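Local coordinates for cellulosomal scaffoldin (Acetivibrio cellulolyticus, PDB 3ZUC), which binds crystalline cellulose through this family 3b carbohydrate-binding module, one domain of a major cellulosomal scaffoldin that probably also hydrolyses cellulose, at residues A[35-38]-A[39-42]; A[78-81]-A[82-85]; A[110-113]-A[114-118]. All coordinates share one frame; numbering follows the deposited sequence.

Contact 1 of 3, residues A[35-38]-A[39-42]; sequences AINL and ADVK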
loop_
_atom_site.group_PDB
_atom_site.type_symbol
_atom_site.label_atom_id
_atom_site.label_comp_id
_atom_site.label_asym_id
_atom_site.label_seq_id
_atom_site.Cartn_x
_atom_site.Cartn_y
_atom_site.Cartn_z
ATOM N N ALA A 35 -21.000 4.984 2.410
ATOM C CA ALA A 35 -20.125 3.882 2.028
ATOM C C ALA A 35 -19.138 4.297 0.942
ATOM O O ALA A 35 -19.390 5.193 0.131
ATOM C CB ALA A 35 -20.950 2.691 1.555
ATOM N N ILE A 36 -17.990 3.635 0.966
ATOM C CA ILE A 36 -16.949 3.855 -0.013
ATOM C C ILE A 36 -16.846 2.629 -0.909
ATOM O O ILE A 36 -16.744 1.489 -0.424
ATOM C CB ILE A 36 -15.606 4.105 0.698
ATOM C CG1 ILE A 36 -15.617 5.509 1.319
ATOM C CG2 ILE A 36 -14.445 3.946 -0.274
ATOM C CD1 ILE A 36 -14.469 5.794 2.248
ATOM N N ASN A 37 -16.843 2.856 -2.216
ATOM C CA ASN A 37 -16.681 1.772 -3.184
ATOM C C ASN A 37 -15.210 1.394 -3.334
ATOM O O ASN A 37 -14.427 2.148 -3.923
ATOM C CB ASN A 37 -17.268 2.174 -4.543
ATOM C CG ASN A 37 -17.311 1.008 -5.518
ATOM O OD1 ASN A 37 -16.688 -0.025 -5.289
ATOM N ND2 ASN A 37 -18.025 1.178 -6.618
ATOM N N LEU A 38 -14.825 0.236 -2.819
ATOM C CA LEU A 38 -13.423 -0.133 -2.809
ATOM C C LEU A 38 -12.850 -0.330 -4.198
ATOM O O LEU A 38 -11.640 -0.175 -4.383
ATOM C CB LEU A 38 -13.205 -1.383 -1.969
ATOM C CG LEU A 38 -13.351 -1.144 -0.461
ATOM C CD1 LEU A 38 -13.425 -2.472 0.276
ATOM C CD2 LEU A 38 -12.228 -0.322 0.102
ATOM N N ALA A 39 -13.684 -0.646 -5.187
ATOM C CA ALA A 39 -13.170 -0.843 -6.539
ATOM C C ALA A 39 -12.479 0.391 -7.086
ATOM O O ALA A 39 -11.645 0.284 -7.979
ATOM C CB ALA A 39 -14.291 -1.270 -7.482
ATOM N N ASP A 40 -12.807 1.560 -6.547
ATOM C CA ASP A 40 -12.178 2.792 -6.998
ATOM C C ASP A 40 -10.981 3.207 -6.161
ATOM O O ASP A 40 -10.364 4.223 -6.462
ATOM C CB ASP A 40 -13.204 3.907 -7.005
ATOM C CG ASP A 40 -14.264 3.674 -8.023
ATOM O OD1 ASP A 40 -13.904 3.356 -9.179
ATOM O OD2 ASP A 40 -15.443 3.748 -7.663
ATOM N N VAL A 41 -10.643 2.444 -5.129
ATOM C CA VAL A 41 -9.551 2.818 -4.233
ATOM C C VAL A 41 -8.244 2.165 -4.681
ATOM O O VAL A 41 -8.204 0.968 -4.974
ATOM C CB VAL A 41 -9.883 2.410 -2.782
ATOM C CG1 VAL A 41 -8.700 2.642 -1.873
ATOM C CG2 VAL A 41 -11.088 3.185 -2.279
ATOM N N LYS A 42 -7.174 2.949 -4.709
ATOM C CA LYS A 42 -5.833 2.433 -4.955
ATOM C C LYS A 42 -4.932 2.857 -3.799
ATOM O O LYS A 42 -5.202 3.870 -3.134
ATOM C CB LYS A 42 -5.252 2.965 -6.281
ATOM C CG LYS A 42 -6.151 2.708 -7.505
ATOM C CD LYS A 42 -5.638 3.316 -8.800
ATOM C CE LYS A 42 -6.569 2.967 -9.970
ATOM N NZ LYS A 42 -6.302 3.786 -11.179
#
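The amide of Asn37 and the carboxylate of Asp40 have planes 61° apart, and one face of the amide receives both contacts across the turn. Over that face lies Asp40 OD2, 3.8 Å from Asn37 ND2 and not hydrogen-bonded to it. The backbone N of Ala39 rises from the same side and donates to Asn37 OD1 at 3.1 Å, standing well above the C=O plane, while Ala39 CB packs against the same oxygen. With CG anti to the backbone N (chi1 -171°), the Asn37 side chain folds forward along the chain, and the bond closes an Asx turn at the start of the short 3-10 segment. Two backbone bonds continue the turn: Asp40 N to Asn37 O, 3.1 Å, and Val41 N to Leu38 O, 2.9 Å. On the inner side, Val41 CG2 meets Ile36 CG2 at 4.0 Å, the two side chains crossing at about a right angle; Leu6 touches both residues, and Phe91 touches Leu38 and Val41. Where strand 36-37 passes toward strand 42-47, two oxygens of Asn37 thus take the successive N-H groups of Ala39 and Asp40, which holds its amide in place and starts the turn.

Contact 2 of 3, residues A[78-81]-A[82-85]; sequences PTTT and GADQ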
loop_
_atom_site.group_PDB
_atom_site.type_symbol
_atom_site.label_atom_id
_atom_site.label_comp_id
_atom_site.label_asym_id
_atom_site.label_seq_id
_atom_site.Cartn_x
_atom_site.Cartn_y
_atom_site.Cartn_z
ATOM N N PRO A 78 10.358 11.385 -13.055
ATOM C CA PRO A 78 11.724 10.967 -12.751
ATOM C C PRO A 78 11.812 10.265 -11.406
ATOM O O PRO A 78 10.930 10.376 -10.558
ATOM C CB PRO A 78 12.469 12.300 -12.704
ATOM C CG PRO A 78 11.492 13.267 -12.162
ATOM C CD PRO A 78 10.194 12.848 -12.874
ATOM N N THR A 79 12.901 9.551 -11.201
ATOM C CA THR A 79 13.127 9.001 -9.888
ATOM C C THR A 79 13.458 10.119 -8.891
ATOM O O THR A 79 13.873 11.216 -9.268
ATOM C CB THR A 79 14.134 7.934 -9.906
ATOM O OG1 THR A 79 15.345 8.524 -10.291
ATOM C CG2 THR A 79 13.767 6.835 -10.890
ATOM N N THR A 80 13.223 9.838 -7.616
ATOM C CA THR A 80 13.509 10.819 -6.601
ATOM C C THR A 80 13.966 10.129 -5.346
ATOM O O THR A 80 14.069 8.904 -5.299
ATOM C CB THR A 80 12.330 11.762 -6.408
ATOM O OG1 THR A 80 12.757 12.886 -5.633
ATOM C CG2 THR A 80 11.187 11.049 -5.785
ATOM N N THR A 81 14.264 10.930 -4.334
ATOM C CA THR A 81 14.772 10.405 -3.089
ATOM C C THR A 81 13.838 9.347 -2.533
ATOM O O THR A 81 12.644 9.582 -2.356
ATOM C CB THR A 81 14.917 11.540 -2.073
ATOM O OG1 THR A 81 15.698 12.584 -2.662
ATOM C CG2 THR A 81 15.557 11.051 -0.787
ATOM N N GLY A 82 14.392 8.170 -2.296
ATOM C CA GLY A 82 13.642 7.097 -1.702
ATOM C C GLY A 82 12.658 6.395 -2.600
ATOM O O GLY A 82 11.957 5.486 -2.127
ATOM N N ALA A 83 12.568 6.788 -3.866
ATOM C CA ALA A 83 11.513 6.248 -4.711
ATOM C C ALA A 83 11.948 6.176 -6.169
ATOM O O ALA A 83 11.958 7.184 -6.884
ATOM C CB ALA A 83 10.251 7.111 -4.583
ATOM N N ASP A 84 12.273 4.966 -6.624
ATOM C CA ASP A 84 12.409 4.701 -8.044
ATOM C C ASP A 84 11.278 3.835 -8.589
ATOM O O ASP A 84 11.146 3.742 -9.810
ATOM C CB ASP A 84 13.802 4.226 -8.464
ATOM C CG ASP A 84 14.250 2.948 -7.815
ATOM O OD1 ASP A 84 13.427 2.078 -7.499
ATOM O OD2 ASP A 84 15.474 2.856 -7.553
ATOM N N GLN A 85 10.427 3.286 -7.717
ATOM C CA GLN A 85 9.265 2.499 -8.109
ATOM C C GLN A 85 8.173 2.678 -7.087
ATOM O O GLN A 85 8.419 3.113 -5.959
ATOM C CB GLN A 85 9.585 0.994 -8.214
ATOM C CG GLN A 85 10.669 0.684 -9.219
ATOM C CD GLN A 85 10.711 -0.759 -9.644
ATOM O OE1 GLN A 85 9.773 -1.533 -9.411
ATOM N NE2 GLN A 85 11.769 -1.120 -10.349
#
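Thr79 and Asp84 meet through aliphatic atoms because their first torsions send the polar groups elsewhere. In Thr79 (chi1 64°) the hydroxyl sits between the backbone N and the carbonyl carbon, which leaves CG2 anti to that carbon and 3.6 Å from Asp84 CB. Asp84 has a similar torsion (chi1 60°), and the two side chains lie side by side, pointing the same way. Its carboxylate nevertheless leads away from Thr79, and OD1 accepts a hydrogen bond from the backbone N of Val49.

Between this pair and the turn, Thr80 and Ala83 form an antiparallel hydrogen-bonded pair. Thr80 N donates almost straight to Ala83 O at 3.0 Å, and Ala83 N returns a bond to Thr80 O, also 3.0 Å. The methyls of the pair lie on one face of the sheet, Thr80 CG2 4.2 Å from Ala83 CB, and Pro153 touches both residues there. Thr81 and Gly82 fill the corners of a type II turn; the positive phi of Gly82 (75°) is the conformation that glycine readily adopts at this corner.

The turn closes the hairpin of strands 69-80 and 83-91, at the outer margin of a five-stranded antiparallel sheet. Just beyond it, Asp84 and Gln85 both face Phe47 in a classic beta bulge, joining the hairpin to strand 42-47. Gly82 also makes a backbone hydrogen bond with Tyr124, and the Asp84 side chain touches Thr48, a calcium ligand, so the hairpin end borders the loops around the calcium ion.

Contact 3 of 3, residues A[110-113]-A[114-118]; sequences FAKS and DWTNY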
loop_
_atom_site.group_PDB
_atom_site.type_symbol
_atom_site.label_atom_id
_atom_site.label_comp_id
_atom_site.label_asym_id
_atom_site.label_seq_id
_atom_site.Cartn_x
_atom_site.Cartn_y
_atom_site.Cartn_z
ATOM N N PHE A 110 5.642 -8.499 -1.105
ATOM C CA PHE A 110 6.168 -8.566 -2.455
ATOM C C PHE A 110 7.636 -8.923 -2.449
ATOM O O PHE A 110 8.354 -8.721 -1.469
ATOM C CB PHE A 110 5.850 -7.319 -3.281
ATOM C CG PHE A 110 6.447 -5.993 -2.828
ATOM C CD1 PHE A 110 5.743 -5.146 -1.981
ATOM C CD2 PHE A 110 7.652 -5.548 -3.361
ATOM C CE1 PHE A 110 6.224 -3.885 -1.679
ATOM C CE2 PHE A 110 8.135 -4.277 -3.051
ATOM C CZ PHE A 110 7.417 -3.452 -2.225
ATOM N N ALA A 111 8.062 -9.505 -3.571
ATOM C CA ALA A 111 9.410 -10.024 -3.736
ATOM C C ALA A 111 9.780 -10.016 -5.211
ATOM O O ALA A 111 8.925 -9.929 -6.093
ATOM C CB ALA A 111 9.527 -11.441 -3.183
ATOM N N LYS A 112 11.074 -10.171 -5.462
ATOM C CA LYS A 112 11.627 -10.279 -6.804
ATOM C C LYS A 112 11.577 -11.727 -7.289
ATOM O O LYS A 112 11.600 -12.674 -6.503
ATOM C CB LYS A 112 13.082 -9.808 -6.788
ATOM C CG LYS A 112 13.219 -8.372 -6.341
ATOM C CD LYS A 112 14.680 -7.933 -6.289
ATOM C CE LYS A 112 14.782 -6.580 -5.651
ATOM N NZ LYS A 112 16.170 -6.044 -5.658
ATOM N N SER A 113 11.571 -11.893 -8.607
ATOM C CA SER A 113 11.424 -13.222 -9.201
ATOM C C SER A 113 12.537 -14.179 -8.818
ATOM O O SER A 113 12.310 -15.391 -8.792
ATOM C CB SER A 113 11.354 -13.096 -10.708
ATOM O OG SER A 113 12.547 -12.488 -11.167
ATOM N N ASP A 114 13.735 -13.646 -8.575
ATOM C CA ASP A 114 14.901 -14.421 -8.197
ATOM C C ASP A 114 15.173 -14.363 -6.695
ATOM O O ASP A 114 16.193 -14.910 -6.249
ATOM C CB ASP A 114 16.129 -13.990 -9.010
ATOM C CG ASP A 114 16.505 -12.530 -8.833
ATOM O OD1 ASP A 114 15.905 -11.843 -7.971
ATOM O OD2 ASP A 114 17.417 -12.091 -9.580
ATOM N N TRP A 115 14.262 -13.759 -5.924
ATOM C CA TRP A 115 14.353 -13.716 -4.467
ATOM C C TRP A 115 15.599 -13.010 -3.964
ATOM O O TRP A 115 16.001 -13.183 -2.823
ATOM C CB TRP A 115 14.105 -15.119 -3.849
ATOM C CG TRP A 115 12.663 -15.471 -4.032
ATOM C CD1 TRP A 115 12.077 -16.063 -5.111
ATOM C CD2 TRP A 115 11.611 -15.146 -3.139
ATOM N NE1 TRP A 115 10.706 -16.143 -4.929
ATOM C CE2 TRP A 115 10.399 -15.570 -3.723
ATOM C CE3 TRP A 115 11.574 -14.529 -1.893
ATOM C CZ2 TRP A 115 9.178 -15.429 -3.080
ATOM C CZ3 TRP A 115 10.354 -14.384 -1.265
ATOM C CH2 TRP A 115 9.186 -14.828 -1.863
ATOM N N THR A 116 16.157 -12.133 -4.787
ATOM C CA THR A 116 17.284 -11.320 -4.359
ATOM C C THR A 116 16.832 -10.152 -3.464
ATOM O O THR A 116 15.652 -9.795 -3.379
ATOM C CB THR A 116 18.108 -10.837 -5.571
ATOM O OG1 THR A 116 17.268 -10.099 -6.468
ATOM C CG2 THR A 116 18.778 -12.032 -6.281
ATOM N N ASN A 117 17.777 -9.555 -2.758
ATOM C CA ASN A 117 17.450 -8.638 -1.686
ATOM C C ASN A 117 17.086 -7.229 -2.121
ATOM O O ASN A 117 17.570 -6.702 -3.130
ATOM C CB ASN A 117 18.593 -8.552 -0.685
ATOM C CG ASN A 117 18.751 -9.818 0.136
ATOM O OD1 ASN A 117 17.802 -10.564 0.354
ATOM N ND2 ASN A 117 19.966 -10.066 0.581
ATOM N N TYR A 118 16.255 -6.622 -1.289
ATOM C CA TYR A 118 16.013 -5.203 -1.186
ATOM C C TYR A 118 16.844 -4.607 -0.037
ATOM O O TYR A 118 17.198 -5.321 0.896
ATOM C CB TYR A 118 14.552 -4.947 -0.829
ATOM C CG TYR A 118 13.535 -5.412 -1.837
ATOM C CD1 TYR A 118 13.204 -4.628 -2.927
ATOM C CD2 TYR A 118 12.868 -6.611 -1.682
ATOM C CE1 TYR A 118 12.230 -5.025 -3.833
ATOM C CE2 TYR A 118 11.908 -7.017 -2.574
ATOM C CZ TYR A 118 11.568 -6.218 -3.646
ATOM O OH TYR A 118 10.612 -6.667 -4.524
HETATM O O HOH W 1 13.079 -10.794 -3.538
HETATM O O HOH W 2 18.143 -7.808 -7.527
#
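Lys112 runs from the end of its strand across the loop that follows, meeting Asp114, Tyr118 and Thr116 along its length. Lys112 CB lies 3.7 Å from Asp114 OD1. CG passes near the phenol end of Tyr118, and Lys112 CD lies 3.4 Å from Thr116 OG1. Lys112 CE settles over one face of the Tyr118 ring, 3.7 Å from its centroid, in a CH-pi contact. The chain is extended beyond CG and slides past the tyrosine in the opposite direction, carrying Lys112 NZ to Asn117 O at 3.0 Å; the ammonium also keeps a cation-pi relation to the same ring. Val49 O and Gly51 O accept from NZ as well, so this buried charge is ringed by carbonyl oxygens, which would probably stabilise it. A water bound to Thr116 OG1 lies further off, 3.2 Å from Lys112 NZ, and beside three carbonyls it probably at most shares a proton.

The backbone turns from Lys112 to Trp115 in a type I beta turn, closed by Trp115 N bonding to Lys112 O at 2.9 Å. Asp114 OD1 then takes two bonds from the same face of its carboxylate, one from Thr116 OG1 at 2.7 Å and a longer one from Thr116 N that makes an Asx turn; OD2 forms a salt bridge with Lys53. Ala111 CB rests over the six-membered ring of Trp115, 3.7 Å from its centroid. The edge of Phe110 points toward the face of Tyr118 in an offset edge-to-face pair, planes at 85°, while Tyr118 OH bonds to Gln55 NE2.

The loop joins strand 102-112 to strand 118-119. Strand 55-61 flanks both strand end and loop: Trp58 touches Ala111 and Trp115, and Gln55 touches Phe110 and Lys112. From strand 42-47, Tyr45 packs on Phe110, and Phe47 on both Phe110 and Tyr118.

Overall arrangement
The three turns follow one another along a single beta-sandwich domain without touching. Contacts 2 and 3 share an end of it: their centres are 18 Å apart, their nearest atoms about 7 Å, and the calcium ion lies near both, about 7 Å from the side chain of Asp84 and about 5 Å from that of Tyr118. Val49, between the calcium ligands Thr48 and Asp50, bonds to Asp84 in contact 2 and to Lys112 in contact 3. Contact 1 lies across the chain's centre from contact 3, their centres 30 Å apart, and its centre is 27 Å from that of contact 2; its Ile36 side chain is instead about 9 Å from the nickel ion at the N-terminus.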